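Local coordinates for CCHC-type domain-containing protein (Trypanosoma brucei brucei, PDB 7C45) that binds uridine-rich RNA through its exonuclease domain and two zinc knuckles and probably trims the 3' ends of guide RNAs as an RNase D-type 3'-5' exonuclease, at residues H259-K264 with A269-K274; A279-C284 with H289-C294; A51-R56 with G229-T234. One frame throughout, in Å; residues are numbered along the deposited sequence.

Contact 1. Residues H259-K264 with A269-K274. With ZN (zinc ion), chain C; nucleotides of chain B.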
loop_
_atom_site.group_PDB
_atom_site.type_symbol
_atom_site.label_atom_id
_atom_site.label_comp_id
_atom_site.label_asym_id
_atom_site.label_seq_id
_atom_site.Cartn_x
_atom_site.Cartn_y
_atom_site.Cartn_z
ATOM N N HIS A 259 -3.071 -16.776 -23.291
ATOM C CA HIS A 259 -2.404 -17.429 -24.415
ATOM C C HIS A 259 -3.271 -18.487 -25.084
ATOM O O HIS A 259 -3.000 -18.849 -26.235
ATOM C CB HIS A 259 -1.108 -18.087 -23.949
ATOM C CG HIS A 259 -0.044 -17.118 -23.559
ATOM N ND1 HIS A 259 1.206 -17.516 -23.135
ATOM C CD2 HIS A 259 -0.040 -15.766 -23.522
ATOM C CE1 HIS A 259 1.930 -16.448 -22.852
ATOM N NE2 HIS A 259 1.202 -15.374 -23.084
ATOM N N PHE A 260 -4.273 -19.020 -24.387
ATOM C CA PHE A 260 -5.039 -20.133 -24.947
ATOM C C PHE A 260 -6.161 -19.653 -25.861
ATOM O O PHE A 260 -6.373 -20.221 -26.939
ATOM C CB PHE A 260 -5.617 -21.018 -23.838
ATOM C CG PHE A 260 -6.325 -22.258 -24.361
ATOM C CD1 PHE A 260 -5.613 -23.420 -24.654
ATOM C CD2 PHE A 260 -7.690 -22.248 -24.591
ATOM C CE1 PHE A 260 -6.251 -24.517 -25.134
ATOM C CE2 PHE A 260 -8.332 -23.354 -25.059
ATOM C CZ PHE A 260 -7.610 -24.496 -25.334
ATOM N N CYS A 261 -6.906 -18.633 -25.432
ATOM C CA CYS A 261 -8.040 -18.140 -26.195
ATOM C C CYS A 261 -7.857 -16.719 -26.678
ATOM O O CYS A 261 -8.680 -16.252 -27.459
ATOM C CB CYS A 261 -9.333 -18.196 -25.379
ATOM S SG CYS A 261 -9.477 -16.912 -24.093
ATOM N N GLY A 262 -6.832 -16.010 -26.216
ATOM C CA GLY A 262 -6.565 -14.678 -26.701
ATOM C C GLY A 262 -7.315 -13.553 -26.009
ATOM O O GLY A 262 -7.053 -12.385 -26.321
ATOM N N ALA A 263 -8.225 -13.858 -25.090
ATOM C CA ALA A 263 -9.008 -12.808 -24.445
ATOM C C ALA A 263 -8.176 -12.077 -23.406
ATOM O O ALA A 263 -7.290 -12.653 -22.768
ATOM C CB ALA A 263 -10.251 -13.379 -23.770
ATOM N N LYS A 264 -8.457 -10.791 -23.263
ATOM C CA LYS A 264 -7.903 -10.045 -22.154
ATOM C C LYS A 264 -8.702 -10.363 -20.893
ATOM O O LYS A 264 -9.838 -10.835 -20.958
ATOM C CB LYS A 264 -7.908 -8.553 -22.498
ATOM C CG LYS A 264 -6.757 -8.187 -23.398
ATOM C CD LYS A 264 -7.082 -7.156 -24.431
ATOM C CE LYS A 264 -6.016 -7.203 -25.538
ATOM N NZ LYS A 264 -5.080 -6.026 -25.542
ATOM N N ALA A 269 -3.791 -20.148 -17.284
ATOM C CA ALA A 269 -4.005 -21.022 -16.132
ATOM C C ALA A 269 -5.419 -20.922 -15.583
ATOM O O ALA A 269 -5.869 -21.845 -14.895
ATOM C CB ALA A 269 -3.018 -20.690 -15.021
ATOM N N GLU A 270 -6.113 -19.825 -15.878
ATOM C CA GLU A 270 -7.459 -19.558 -15.403
ATOM C C GLU A 270 -8.523 -19.700 -16.482
ATOM O O GLU A 270 -9.684 -19.394 -16.216
ATOM C CB GLU A 270 -7.538 -18.132 -14.828
ATOM C CG GLU A 270 -6.315 -17.657 -14.046
ATOM C CD GLU A 270 -6.198 -16.139 -13.994
ATOM O OE1 GLU A 270 -5.685 -15.617 -12.981
ATOM O OE2 GLU A 270 -6.612 -15.458 -14.956
ATOM N N CYS A 271 -8.166 -20.140 -17.688
ATOM C CA CYS A 271 -9.054 -20.034 -18.846
ATOM C C CYS A 271 -10.207 -21.023 -18.770
ATOM O O CYS A 271 -9.984 -22.236 -18.747
ATOM C CB CYS A 271 -8.250 -20.266 -20.125
ATOM S SG CYS A 271 -9.225 -20.110 -21.611
ATOM N N PHE A 272 -11.439 -20.504 -18.778
ATOM C CA PHE A 272 -12.621 -21.357 -18.805
ATOM C C PHE A 272 -12.670 -22.190 -20.076
ATOM O O PHE A 272 -13.169 -23.311 -20.064
ATOM C CB PHE A 272 -13.903 -20.522 -18.695
ATOM C CG PHE A 272 -14.030 -19.745 -17.412
ATOM C CD1 PHE A 272 -13.523 -20.242 -16.228
ATOM C CD2 PHE A 272 -14.669 -18.509 -17.405
ATOM C CE1 PHE A 272 -13.644 -19.505 -15.043
ATOM C CE2 PHE A 272 -14.804 -17.780 -16.235
ATOM C CZ PHE A 272 -14.285 -18.286 -15.047
ATOM N N LYS A 273 -12.190 -21.647 -21.193
ATOM C CA LYS A 273 -12.268 -22.405 -22.440
ATOM C C LYS A 273 -11.297 -23.576 -22.430
ATOM O O LYS A 273 -11.668 -24.688 -22.802
ATOM C CB LYS A 273 -12.027 -21.477 -23.628
ATOM C CG LYS A 273 -13.095 -20.374 -23.736
ATOM C CD LYS A 273 -13.060 -19.730 -25.096
ATOM C CE LYS A 273 -14.240 -18.780 -25.338
ATOM N NZ LYS A 273 -13.886 -17.794 -26.412
ATOM N N LYS A 274 -10.068 -23.363 -21.953
ATOM C CA LYS A 274 -9.114 -24.467 -21.892
ATOM C C LYS A 274 -9.577 -25.524 -20.904
ATOM O O LYS A 274 -9.380 -26.725 -21.128
ATOM C CB LYS A 274 -7.726 -23.944 -21.532
ATOM C CG LYS A 274 -6.671 -25.019 -21.319
ATOM C CD LYS A 274 -5.355 -24.421 -20.889
ATOM C CE LYS A 274 -4.216 -25.442 -21.000
ATOM N NZ LYS A 274 -2.976 -24.827 -20.519
HETATM ZN ZN ZN C . -8.618 -17.907 -22.130
ATOM P P U B 4 -17.643 -12.226 -12.542
ATOM O OP1 U B 4 -18.050 -11.234 -11.512
ATOM O OP2 U B 4 -18.619 -12.593 -13.599
ATOM O "O5'" U B 4 -16.271 -11.795 -13.241
ATOM C "C5'" U B 4 -15.540 -12.685 -14.094
ATOM C "C4'" U B 4 -14.457 -13.433 -13.348
ATOM O "O4'" U B 4 -14.043 -14.605 -14.106
ATOM C "C3'" U B 4 -13.176 -12.664 -13.037
ATOM O "O3'" U B 4 -12.701 -13.160 -11.782
ATOM C "C2'" U B 4 -12.229 -13.152 -14.144
ATOM O "O2'" U B 4 -10.856 -13.030 -13.835
ATOM C "C1'" U B 4 -12.636 -14.612 -14.230
ATOM N N1 U B 4 -12.306 -15.350 -15.460
ATOM C C2 U B 4 -11.489 -16.472 -15.365
ATOM O O2 U B 4 -10.952 -16.819 -14.341
ATOM N N3 U B 4 -11.275 -17.161 -16.539
ATOM C C4 U B 4 -11.818 -16.845 -17.759
ATOM O O4 U B 4 -11.568 -17.564 -18.731
ATOM C C5 U B 4 -12.671 -15.696 -17.770
ATOM C C6 U B 4 -12.895 -15.012 -16.659
ATOM P P U B 3 -20.713 -17.853 -9.810
ATOM O OP1 U B 3 -21.957 -17.110 -9.506
ATOM O OP2 U B 3 -20.669 -18.993 -10.747
ATOM O "O5'" U B 3 -19.651 -16.792 -10.315
ATOM C "C5'" U B 3 -19.388 -15.635 -9.540
ATOM C "C4'" U B 3 -18.136 -14.945 -10.002
ATOM O "O4'" U B 3 -17.003 -15.826 -9.768
ATOM C "C3'" U B 3 -18.093 -14.597 -11.490
ATOM O "O3'" U B 3 -17.229 -13.489 -11.658
ATOM C "C2'" U B 3 -17.385 -15.802 -12.069
ATOM O "O2'" U B 3 -16.790 -15.591 -13.325
ATOM C "C1'" U B 3 -16.339 -16.055 -10.989
ATOM N N1 U B 3 -15.764 -17.410 -11.040
ATOM C C2 U B 3 -14.409 -17.497 -11.308
ATOM O O2 U B 3 -13.669 -16.536 -11.433
ATOM N N3 U B 3 -13.922 -18.776 -11.386
ATOM C C4 U B 3 -14.640 -19.945 -11.255
ATOM O O4 U B 3 -14.032 -20.998 -11.357
ATOM C C5 U B 3 -16.035 -19.774 -11.000
ATOM C C6 U B 3 -16.536 -18.535 -10.911
#
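The Phe260 ring lies over the start of helix 272-275, with CB of Lys274 above the ring centre at 3.5 Å from the centroid, a CH-pi contact almost along the ring normal. CA of Lys274 sits over the same face, 3.4 Å from CE2 of Phe260, while the carbonyl carbon of Lys273 and SG of Cys271 approach the ring obliquely. The second flat group, Phe272, carries the base of U4 of chain B on one face and meets the base of U3 of chain B at its edge. The two aromatic rings thus do different work: Phe260 packs protein against protein, Phe272 packs protein against RNA.

Between the segments lies a zinc ion, bound by SG of Cys261 at 2.4 Å and SG of Cys271 at 2.3 Å, with Cys258 and His266 completing a CCHC zinc knuckle. SG of Cys271, at the N-cap, is set anti to its backbone N and beside the carbonyl carbon (chi1 -178°), where it leans toward the following turn and accepts a capping bond from Lys274 N, 3.4 Å away. The thiolate of Cys261 takes a similar bond from Ala263 N. Cysteine suits both places because its sulfur can bind zinc and accept N-H groups at once. Lysine suits position 274 because its aliphatic part lies on Phe260 while the ammonium runs on to a salt bridge with Glu268.

The backbone reads the uracil edge of U4: its N3 donates to Glu270 O at 2.8 Å, and Phe272 N donates to its O4 at 2.9 Å. Both bonds are nearly straight. N-H donation to two thiolates probably tempers their negative charge, and the donor-acceptor pattern on either side of Cys271 matches the Watson-Crick edge of uracil.

Contact 2. Residues A279-C284 with H289-C294; sequences AKCSFC and HTARNC. With ZN (zinc ion), chain D; nucleotides of chain B.
SG of Cys281 is held by the zinc ion at 2.4 Å and by two backbone donors, Cys284 N and, more weakly, Phe283 N. This CCHC zinc knuckle is completed by Cys284, His289 and Cys294. Cysteine serves here because one sulfur takes metal and N-H groups, histidine because its ring binds zinc through NE2 and still has a face for RNA. With CG between backbone N and carbonyl carbon (chi1 69°), the imidazole of His289 swings in to the zinc, and one of its faces takes the C4-O4 end of the U2 base of chain B, O4 lying over the ring centre; SG of Cys284 is at its edge.

Asn293 joins two nucleotides. Its backbone O accepts from N3 of U2 at 2.7 Å, its ND2 donates to O2 of the same base, and its OD1 accepts from O2' of U5 of chain B. An amide side chain suits this place by offering both a donor and an acceptor. Thr290 N donates to O4 of U5. Small Ala291 lets the segments come close: its CB lies 3.2 Å from OG of Ser282, and a water accepts from both Ser282 N and Ala291 N, at 2.9 and 3.0 Å.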
loop_
_atom_site.group_PDB
_atom_site.type_symbol
_atom_site.label_atom_id
_atom_site.label_comp_id
_atom_site.label_asym_id
_atom_site.label_seq_id
_atom_site.Cartn_x
_atom_site.Cartn_y
_atom_site.Cartn_z
ATOM N N ALA A 279 -12.491 -28.272 -15.027
ATOM C CA ALA A 279 -11.655 -27.857 -13.909
ATOM C C ALA A 279 -12.377 -28.071 -12.580
ATOM O O ALA A 279 -13.609 -28.106 -12.511
ATOM C CB ALA A 279 -11.251 -26.395 -14.058
ATOM N N LYS A 280 -11.594 -28.229 -11.511
ATOM C CA LYS A 280 -12.155 -28.415 -10.183
ATOM C C LYS A 280 -11.329 -27.649 -9.155
ATOM O O LYS A 280 -10.136 -27.411 -9.348
ATOM C CB LYS A 280 -12.210 -29.908 -9.811
ATOM C CG LYS A 280 -12.773 -30.818 -10.907
ATOM C CD LYS A 280 -13.029 -32.225 -10.402
ATOM C CE LYS A 280 -11.818 -32.762 -9.668
ATOM N NZ LYS A 280 -10.591 -32.672 -10.509
ATOM N N CYS A 281 -11.972 -27.283 -8.050
ATOM C CA CYS A 281 -11.251 -26.672 -6.939
ATOM C C CYS A 281 -10.164 -27.618 -6.446
ATOM O O CYS A 281 -10.441 -28.780 -6.145
ATOM C CB CYS A 281 -12.206 -26.349 -5.797
ATOM S SG CYS A 281 -11.343 -25.725 -4.361
ATOM N N SER A 282 -8.929 -27.131 -6.380
ATOM C CA SER A 282 -7.829 -28.015 -5.972
ATOM C C SER A 282 -7.899 -28.389 -4.493
ATOM O O SER A 282 -7.240 -29.351 -4.068
ATOM C CB SER A 282 -6.493 -27.369 -6.297
ATOM O OG SER A 282 -6.289 -26.203 -5.561
ATOM N N PHE A 283 -8.684 -27.660 -3.703
ATOM C CA PHE A 283 -8.859 -28.008 -2.292
ATOM C C PHE A 283 -9.942 -29.076 -2.132
ATOM O O PHE A 283 -9.651 -30.217 -1.777
ATOM C CB PHE A 283 -9.183 -26.753 -1.468
ATOM C CG PHE A 283 -9.168 -26.988 0.021
ATOM C CD1 PHE A 283 -7.982 -27.002 0.719
ATOM C CD2 PHE A 283 -10.341 -27.267 0.701
ATOM C CE1 PHE A 283 -7.965 -27.220 2.084
ATOM C CE2 PHE A 283 -10.336 -27.501 2.050
ATOM C CZ PHE A 283 -9.145 -27.483 2.749
ATOM N N CYS A 284 -11.203 -28.720 -2.375
ATOM C CA CYS A 284 -12.321 -29.613 -2.087
ATOM C C CYS A 284 -12.747 -30.466 -3.264
ATOM O O CYS A 284 -13.597 -31.353 -3.092
ATOM C CB CYS A 284 -13.528 -28.804 -1.614
ATOM S SG CYS A 284 -14.286 -27.844 -2.957
ATOM N N HIS A 289 -15.705 -23.414 -8.685
ATOM C CA HIS A 289 -14.945 -22.370 -8.002
ATOM C C HIS A 289 -13.473 -22.774 -7.921
ATOM O O HIS A 289 -13.117 -23.933 -8.136
ATOM C CB HIS A 289 -15.512 -22.097 -6.603
ATOM C CG HIS A 289 -15.307 -23.225 -5.644
ATOM N ND1 HIS A 289 -16.254 -24.197 -5.428
ATOM C CD2 HIS A 289 -14.251 -23.544 -4.856
ATOM C CE1 HIS A 289 -15.792 -25.071 -4.552
ATOM N NE2 HIS A 289 -14.586 -24.689 -4.184
ATOM N N THR A 290 -12.622 -21.796 -7.624
ATOM C CA THR A 290 -11.192 -22.017 -7.466
ATOM C C THR A 290 -10.822 -22.144 -5.991
ATOM O O THR A 290 -11.534 -21.678 -5.103
ATOM C CB THR A 290 -10.391 -20.857 -8.056
ATOM O OG1 THR A 290 -10.635 -19.707 -7.254
ATOM C CG2 THR A 290 -10.792 -20.573 -9.475
ATOM N N ALA A 291 -9.657 -22.760 -5.756
ATOM C CA ALA A 291 -9.098 -22.863 -4.416
ATOM C C ALA A 291 -9.023 -21.512 -3.716
ATOM O O ALA A 291 -9.291 -21.417 -2.517
ATOM C CB ALA A 291 -7.704 -23.489 -4.498
ATOM N N ARG A 292 -8.645 -20.457 -4.449
ATOM C CA ARG A 292 -8.513 -19.125 -3.844
ATOM C C ARG A 292 -9.836 -18.632 -3.263
ATOM O O ARG A 292 -9.838 -17.816 -2.338
ATOM C CB ARG A 292 -7.985 -18.133 -4.891
ATOM C CG ARG A 292 -7.409 -16.836 -4.321
ATOM C CD ARG A 292 -7.336 -15.729 -5.379
ATOM N NE ARG A 292 -6.784 -14.482 -4.832
ATOM C CZ ARG A 292 -7.466 -13.638 -4.060
ATOM N NH1 ARG A 292 -8.730 -13.906 -3.740
ATOM N NH2 ARG A 292 -6.889 -12.531 -3.595
ATOM N N ASN A 293 -10.965 -19.122 -3.790
ATOM C CA ASN A 293 -12.295 -18.702 -3.353
ATOM C C ASN A 293 -13.080 -19.856 -2.730
ATOM O O ASN A 293 -14.298 -19.773 -2.591
ATOM C CB ASN A 293 -13.074 -18.090 -4.522
ATOM C CG ASN A 293 -13.787 -16.800 -4.141
ATOM O OD1 ASN A 293 -13.203 -15.729 -4.187
ATOM N ND2 ASN A 293 -15.053 -16.904 -3.779
ATOM N N CYS A 294 -12.399 -20.929 -2.339
ATOM C CA CYS A 294 -13.078 -22.071 -1.750
ATOM C C CYS A 294 -13.552 -21.745 -0.337
ATOM O O CYS A 294 -12.757 -21.335 0.511
ATOM C CB CYS A 294 -12.142 -23.286 -1.730
ATOM S SG CYS A 294 -12.829 -24.736 -0.933
HETATM ZN ZN ZN D . -13.321 -25.769 -2.979
ATOM P P U B 2 -22.404 -23.244 -6.674
ATOM O OP1 U B 2 -23.336 -23.222 -7.824
ATOM O OP2 U B 2 -21.393 -24.318 -6.557
ATOM O "O5'" U B 2 -21.638 -21.862 -6.657
ATOM C "C5'" U B 2 -22.326 -20.628 -6.551
ATOM C "C4'" U B 2 -21.342 -19.494 -6.673
ATOM O "O4'" U B 2 -20.503 -19.482 -5.481
ATOM C "C3'" U B 2 -20.392 -19.607 -7.870
ATOM O "O3'" U B 2 -20.113 -18.320 -8.389
ATOM C "C2'" U B 2 -19.115 -20.182 -7.254
ATOM O "O2'" U B 2 -17.928 -19.824 -7.930
ATOM C "C1'" U B 2 -19.143 -19.589 -5.845
ATOM N N1 U B 2 -18.487 -20.457 -4.860
ATOM C C2 U B 2 -17.288 -20.003 -4.367
ATOM O O2 U B 2 -16.834 -18.934 -4.707
ATOM N N3 U B 2 -16.677 -20.838 -3.456
ATOM C C4 U B 2 -17.140 -22.071 -3.033
ATOM O O4 U B 2 -16.489 -22.721 -2.199
ATOM C C5 U B 2 -18.387 -22.472 -3.613
ATOM C C6 U B 2 -18.999 -21.677 -4.495
ATOM P P U B 5 -12.072 -12.227 -10.630
ATOM O OP1 U B 5 -11.848 -10.851 -11.123
ATOM O OP2 U B 5 -10.931 -12.983 -10.054
ATOM O "O5'" U B 5 -13.174 -12.255 -9.484
ATOM C "C5'" U B 5 -14.490 -11.776 -9.720
ATOM C "C4'" U B 5 -15.413 -12.113 -8.573
ATOM O "O4'" U B 5 -15.708 -13.534 -8.607
ATOM C "C3'" U B 5 -14.885 -11.813 -7.166
ATOM O "O3'" U B 5 -15.945 -11.296 -6.362
ATOM C "C2'" U B 5 -14.508 -13.196 -6.639
ATOM O "O2'" U B 5 -14.591 -13.298 -5.242
ATOM C "C1'" U B 5 -15.554 -14.075 -7.322
ATOM N N1 U B 5 -15.184 -15.493 -7.460
ATOM C C2 U B 5 -16.107 -16.428 -7.054
ATOM O O2 U B 5 -17.199 -16.134 -6.596
ATOM N N3 U B 5 -15.722 -17.726 -7.204
ATOM C C4 U B 5 -14.526 -18.160 -7.704
ATOM O O4 U B 5 -14.326 -19.362 -7.753
ATOM C C5 U B 5 -13.615 -17.133 -8.105
ATOM C C6 U B 5 -13.967 -15.855 -7.970
ATOM P P U B 3 -20.713 -17.853 -9.810
ATOM O OP1 U B 3 -21.957 -17.110 -9.506
ATOM O OP2 U B 3 -20.669 -18.993 -10.747
ATOM O "O5'" U B 3 -19.651 -16.792 -10.315
ATOM C "C5'" U B 3 -19.388 -15.635 -9.540
ATOM C "C4'" U B 3 -18.136 -14.945 -10.002
ATOM O "O4'" U B 3 -17.003 -15.826 -9.768
ATOM C "C3'" U B 3 -18.093 -14.597 -11.490
ATOM O "O3'" U B 3 -17.229 -13.489 -11.658
ATOM C "C2'" U B 3 -17.385 -15.802 -12.069
ATOM O "O2'" U B 3 -16.790 -15.591 -13.325
ATOM C "C1'" U B 3 -16.339 -16.055 -10.989
ATOM N N1 U B 3 -15.764 -17.410 -11.040
ATOM C C2 U B 3 -14.409 -17.497 -11.308
ATOM O O2 U B 3 -13.669 -16.536 -11.433
ATOM N N3 U B 3 -13.922 -18.776 -11.386
ATOM C C4 U B 3 -14.640 -19.945 -11.255
ATOM O O4 U B 3 -14.032 -20.998 -11.357
ATOM C C5 U B 3 -16.035 -19.774 -11.000
ATOM C C6 U B 3 -16.536 -18.535 -10.911
HETATM O O HOH W 1 -8.453 -24.595 -7.752
#

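Contact 3. Residues A51-R56 with G229-T234. With nucleotides of chain B.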
loop_
_atom_site.group_PDB
_atom_site.type_symbol
_atom_site.label_atom_id
_atom_site.label_comp_id
_atom_site.label_asym_id
_atom_site.label_seq_id
_atom_site.Cartn_x
_atom_site.Cartn_y
_atom_site.Cartn_z
ATOM N N ALA A 51 -15.040 15.520 -0.624
ATOM C CA ALA A 51 -13.646 15.959 -0.625
ATOM C C ALA A 51 -12.707 14.768 -0.801
ATOM O O ALA A 51 -12.623 13.901 0.073
ATOM C CB ALA A 51 -13.331 16.704 0.668
ATOM N N LYS A 52 -11.987 14.733 -1.923
ATOM C CA LYS A 52 -11.049 13.644 -2.175
ATOM C C LYS A 52 -9.761 13.774 -1.362
ATOM O O LYS A 52 -9.156 12.750 -0.996
ATOM C CB LYS A 52 -10.718 13.590 -3.666
ATOM C CG LYS A 52 -11.074 12.283 -4.339
ATOM C CD LYS A 52 -10.822 12.348 -5.836
ATOM C CE LYS A 52 -11.069 11.006 -6.482
ATOM N NZ LYS A 52 -10.170 9.979 -5.885
ATOM N N GLN A 53 -9.317 15.003 -1.092
ATOM C CA GLN A 53 -8.094 15.213 -0.321
ATOM C C GLN A 53 -8.234 14.625 1.086
ATOM O O GLN A 53 -9.300 14.680 1.701
ATOM C CB GLN A 53 -7.774 16.709 -0.213
ATOM C CG GLN A 53 -7.325 17.409 -1.495
ATOM C CD GLN A 53 -8.385 17.432 -2.594
ATOM O OE1 GLN A 53 -9.586 17.517 -2.325
ATOM N NE2 GLN A 53 -7.937 17.331 -3.846
ATOM N N LEU A 54 -7.132 14.090 1.616
ATOM C CA LEU A 54 -7.133 13.682 3.013
ATOM C C LEU A 54 -7.417 14.891 3.890
ATOM O O LEU A 54 -7.026 16.011 3.568
ATOM C CB LEU A 54 -5.789 13.082 3.419
ATOM C CG LEU A 54 -5.420 11.722 2.809
ATOM C CD1 LEU A 54 -4.206 11.204 3.506
ATOM C CD2 LEU A 54 -6.546 10.714 2.899
ATOM N N GLY A 55 -8.088 14.652 5.008
ATOM C CA GLY A 55 -8.220 15.670 6.031
ATOM C C GLY A 55 -6.896 15.937 6.751
ATOM O O GLY A 55 -5.822 15.515 6.333
ATOM N N ARG A 56 -6.999 16.679 7.849
ATOM C CA ARG A 56 -5.809 17.086 8.595
ATOM C C ARG A 56 -5.013 15.857 9.013
ATOM O O ARG A 56 -5.572 14.909 9.550
ATOM C CB ARG A 56 -6.230 17.873 9.828
ATOM C CG ARG A 56 -5.090 18.444 10.628
ATOM C CD ARG A 56 -5.693 19.304 11.736
ATOM N NE ARG A 56 -4.703 19.881 12.624
ATOM C CZ ARG A 56 -5.000 20.731 13.593
ATOM N NH1 ARG A 56 -6.266 21.109 13.782
ATOM N NH2 ARG A 56 -4.035 21.213 14.362
ATOM N N GLY A 229 1.998 20.822 -4.164
ATOM C CA GLY A 229 1.891 21.952 -3.267
ATOM C C GLY A 229 0.514 22.542 -3.093
ATOM O O GLY A 229 0.385 23.581 -2.442
ATOM N N LYS A 230 -0.516 21.901 -3.632
ATOM C CA LYS A 230 -1.894 22.347 -3.619
ATOM C C LYS A 230 -2.761 21.151 -3.947
ATOM O O LYS A 230 -2.259 20.166 -4.494
ATOM C CB LYS A 230 -2.148 23.471 -4.643
ATOM C CG LYS A 230 -1.856 22.991 -6.062
ATOM C CD LYS A 230 -2.256 24.014 -7.123
ATOM C CE LYS A 230 -1.513 23.751 -8.423
ATOM N NZ LYS A 230 -1.988 24.649 -9.499
ATOM N N PRO A 231 -4.031 21.167 -3.603
ATOM C CA PRO A 231 -4.864 20.018 -3.958
ATOM C C PRO A 231 -4.852 19.771 -5.467
ATOM O O PRO A 231 -4.738 20.694 -6.271
ATOM C CB PRO A 231 -6.248 20.397 -3.433
ATOM C CG PRO A 231 -5.922 21.347 -2.278
ATOM C CD PRO A 231 -4.784 22.150 -2.805
ATOM N N VAL A 232 -4.854 18.493 -5.823
ATOM C CA VAL A 232 -4.862 18.091 -7.221
ATOM C C VAL A 232 -6.194 18.467 -7.838
ATOM O O VAL A 232 -7.255 18.174 -7.272
ATOM C CB VAL A 232 -4.601 16.586 -7.341
ATOM C CG1 VAL A 232 -4.841 16.123 -8.734
ATOM C CG2 VAL A 232 -3.165 16.291 -6.936
ATOM N N ILE A 233 -6.139 19.082 -9.023
ATOM C CA ILE A 233 -7.350 19.468 -9.738
ATOM C C ILE A 233 -7.928 18.274 -10.478
ATOM O O ILE A 233 -9.064 17.857 -10.239
ATOM C CB ILE A 233 -7.044 20.631 -10.701
ATOM C CG1 ILE A 233 -6.692 21.898 -9.926
ATOM C CG2 ILE A 233 -8.225 20.905 -11.639
ATOM C CD1 ILE A 233 -7.852 22.457 -9.147
ATOM N N THR A 234 -7.133 17.689 -11.363
ATOM C CA THR A 234 -7.559 16.627 -12.262
ATOM C C THR A 234 -6.834 15.359 -11.853
ATOM O O THR A 234 -5.606 15.350 -11.789
ATOM C CB THR A 234 -7.221 16.997 -13.703
ATOM O OG1 THR A 234 -7.959 18.157 -14.061
ATOM C CG2 THR A 234 -7.539 15.867 -14.667
ATOM P P U B 10 -5.840 3.966 4.400
ATOM O OP1 U B 10 -4.674 3.812 5.291
ATOM O OP2 U B 10 -6.871 2.890 4.305
ATOM O "O5'" U B 10 -6.597 5.326 4.762
ATOM C "C5'" U B 10 -5.855 6.473 5.142
ATOM C "C4'" U B 10 -6.752 7.654 5.404
ATOM O "O4'" U B 10 -7.669 7.800 4.302
ATOM C "C3'" U B 10 -7.657 7.548 6.619
ATOM O "O3'" U B 10 -6.999 7.899 7.815
ATOM C "C2'" U B 10 -8.789 8.502 6.277
ATOM O "O2'" U B 10 -8.383 9.839 6.539
ATOM C "C1'" U B 10 -8.898 8.312 4.765
ATOM N N1 U B 10 -9.967 7.367 4.390
ATOM C C2 U B 10 -11.240 7.889 4.369
ATOM O O2 U B 10 -11.465 9.054 4.660
ATOM N N3 U B 10 -12.214 6.993 4.005
ATOM C C4 U B 10 -12.028 5.668 3.663
ATOM O O4 U B 10 -13.007 4.992 3.360
ATOM C C5 U B 10 -10.673 5.208 3.699
ATOM C C6 U B 10 -9.704 6.058 4.052
#
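A loop of the RNase D-type exonuclease domain, residues 51-56, which links strands 37-44 and 57-64 of the central sheet, meets residues 229-234, which follow helix 212-226. The contact is small, burying 107 Å² in all, and is carried by the side chain of Gln53 crossing Pro231 at about a right angle. The glutamine bends at chi2 (64°), which turns its amide across the proline, and NE2 of Gln53 comes to 3.5 Å from CB of Pro231. CG and CD of Gln53 each lie 3.7 Å from that same carbon.

The polar end of Gln53 is held by Glu108 of helix 104-114, whose OE2 accepts from NE2. Because OE2 of Glu108 also accepts from Val232 N, one carboxylate oxygen ties both loops to that helix. Glutamine suits the place, with methylenes for the proline and an N-H for the carboxylate; proline offers the methylenes of a compact ring. Val232 is buried, its side chain packing on His225 and Tyr226 of helix 212-226.

On the RNA side, CD2 of Leu54 touches the ribose of U10 of chain B, 3.4 Å from its O4', while the side chain also rests on Arg105 and Asp106 and packs on the uracil base of another nucleotide; a branched aliphatic group suits such nonpolar contacts. The whole is loop-to-loop packing at the rim of an RNase H-like DnaQ-type exonuclease fold.

In the fold
Contacts 1 and 2 are successive zinc knuckles, in series along the chain, with centres about 17 Å apart and nearest atoms about 6 Å apart. They do not touch, yet both meet U3 of chain B: contact 1 also binds U4, contact 2 U2 and U5. The RNA thus bridges the two. Contact 3 belongs to the exonuclease part, its centre about 41 Å from that of contact 1 and 43 Å from that of contact 2, and it meets U10 of the same RNA. The side chain of Gln53 lies about 14 Å from a bound calcium ion; Asp41, Glu43 and Asp191 form the calcium site. One strand therefore runs from knuckles to exonuclease domain.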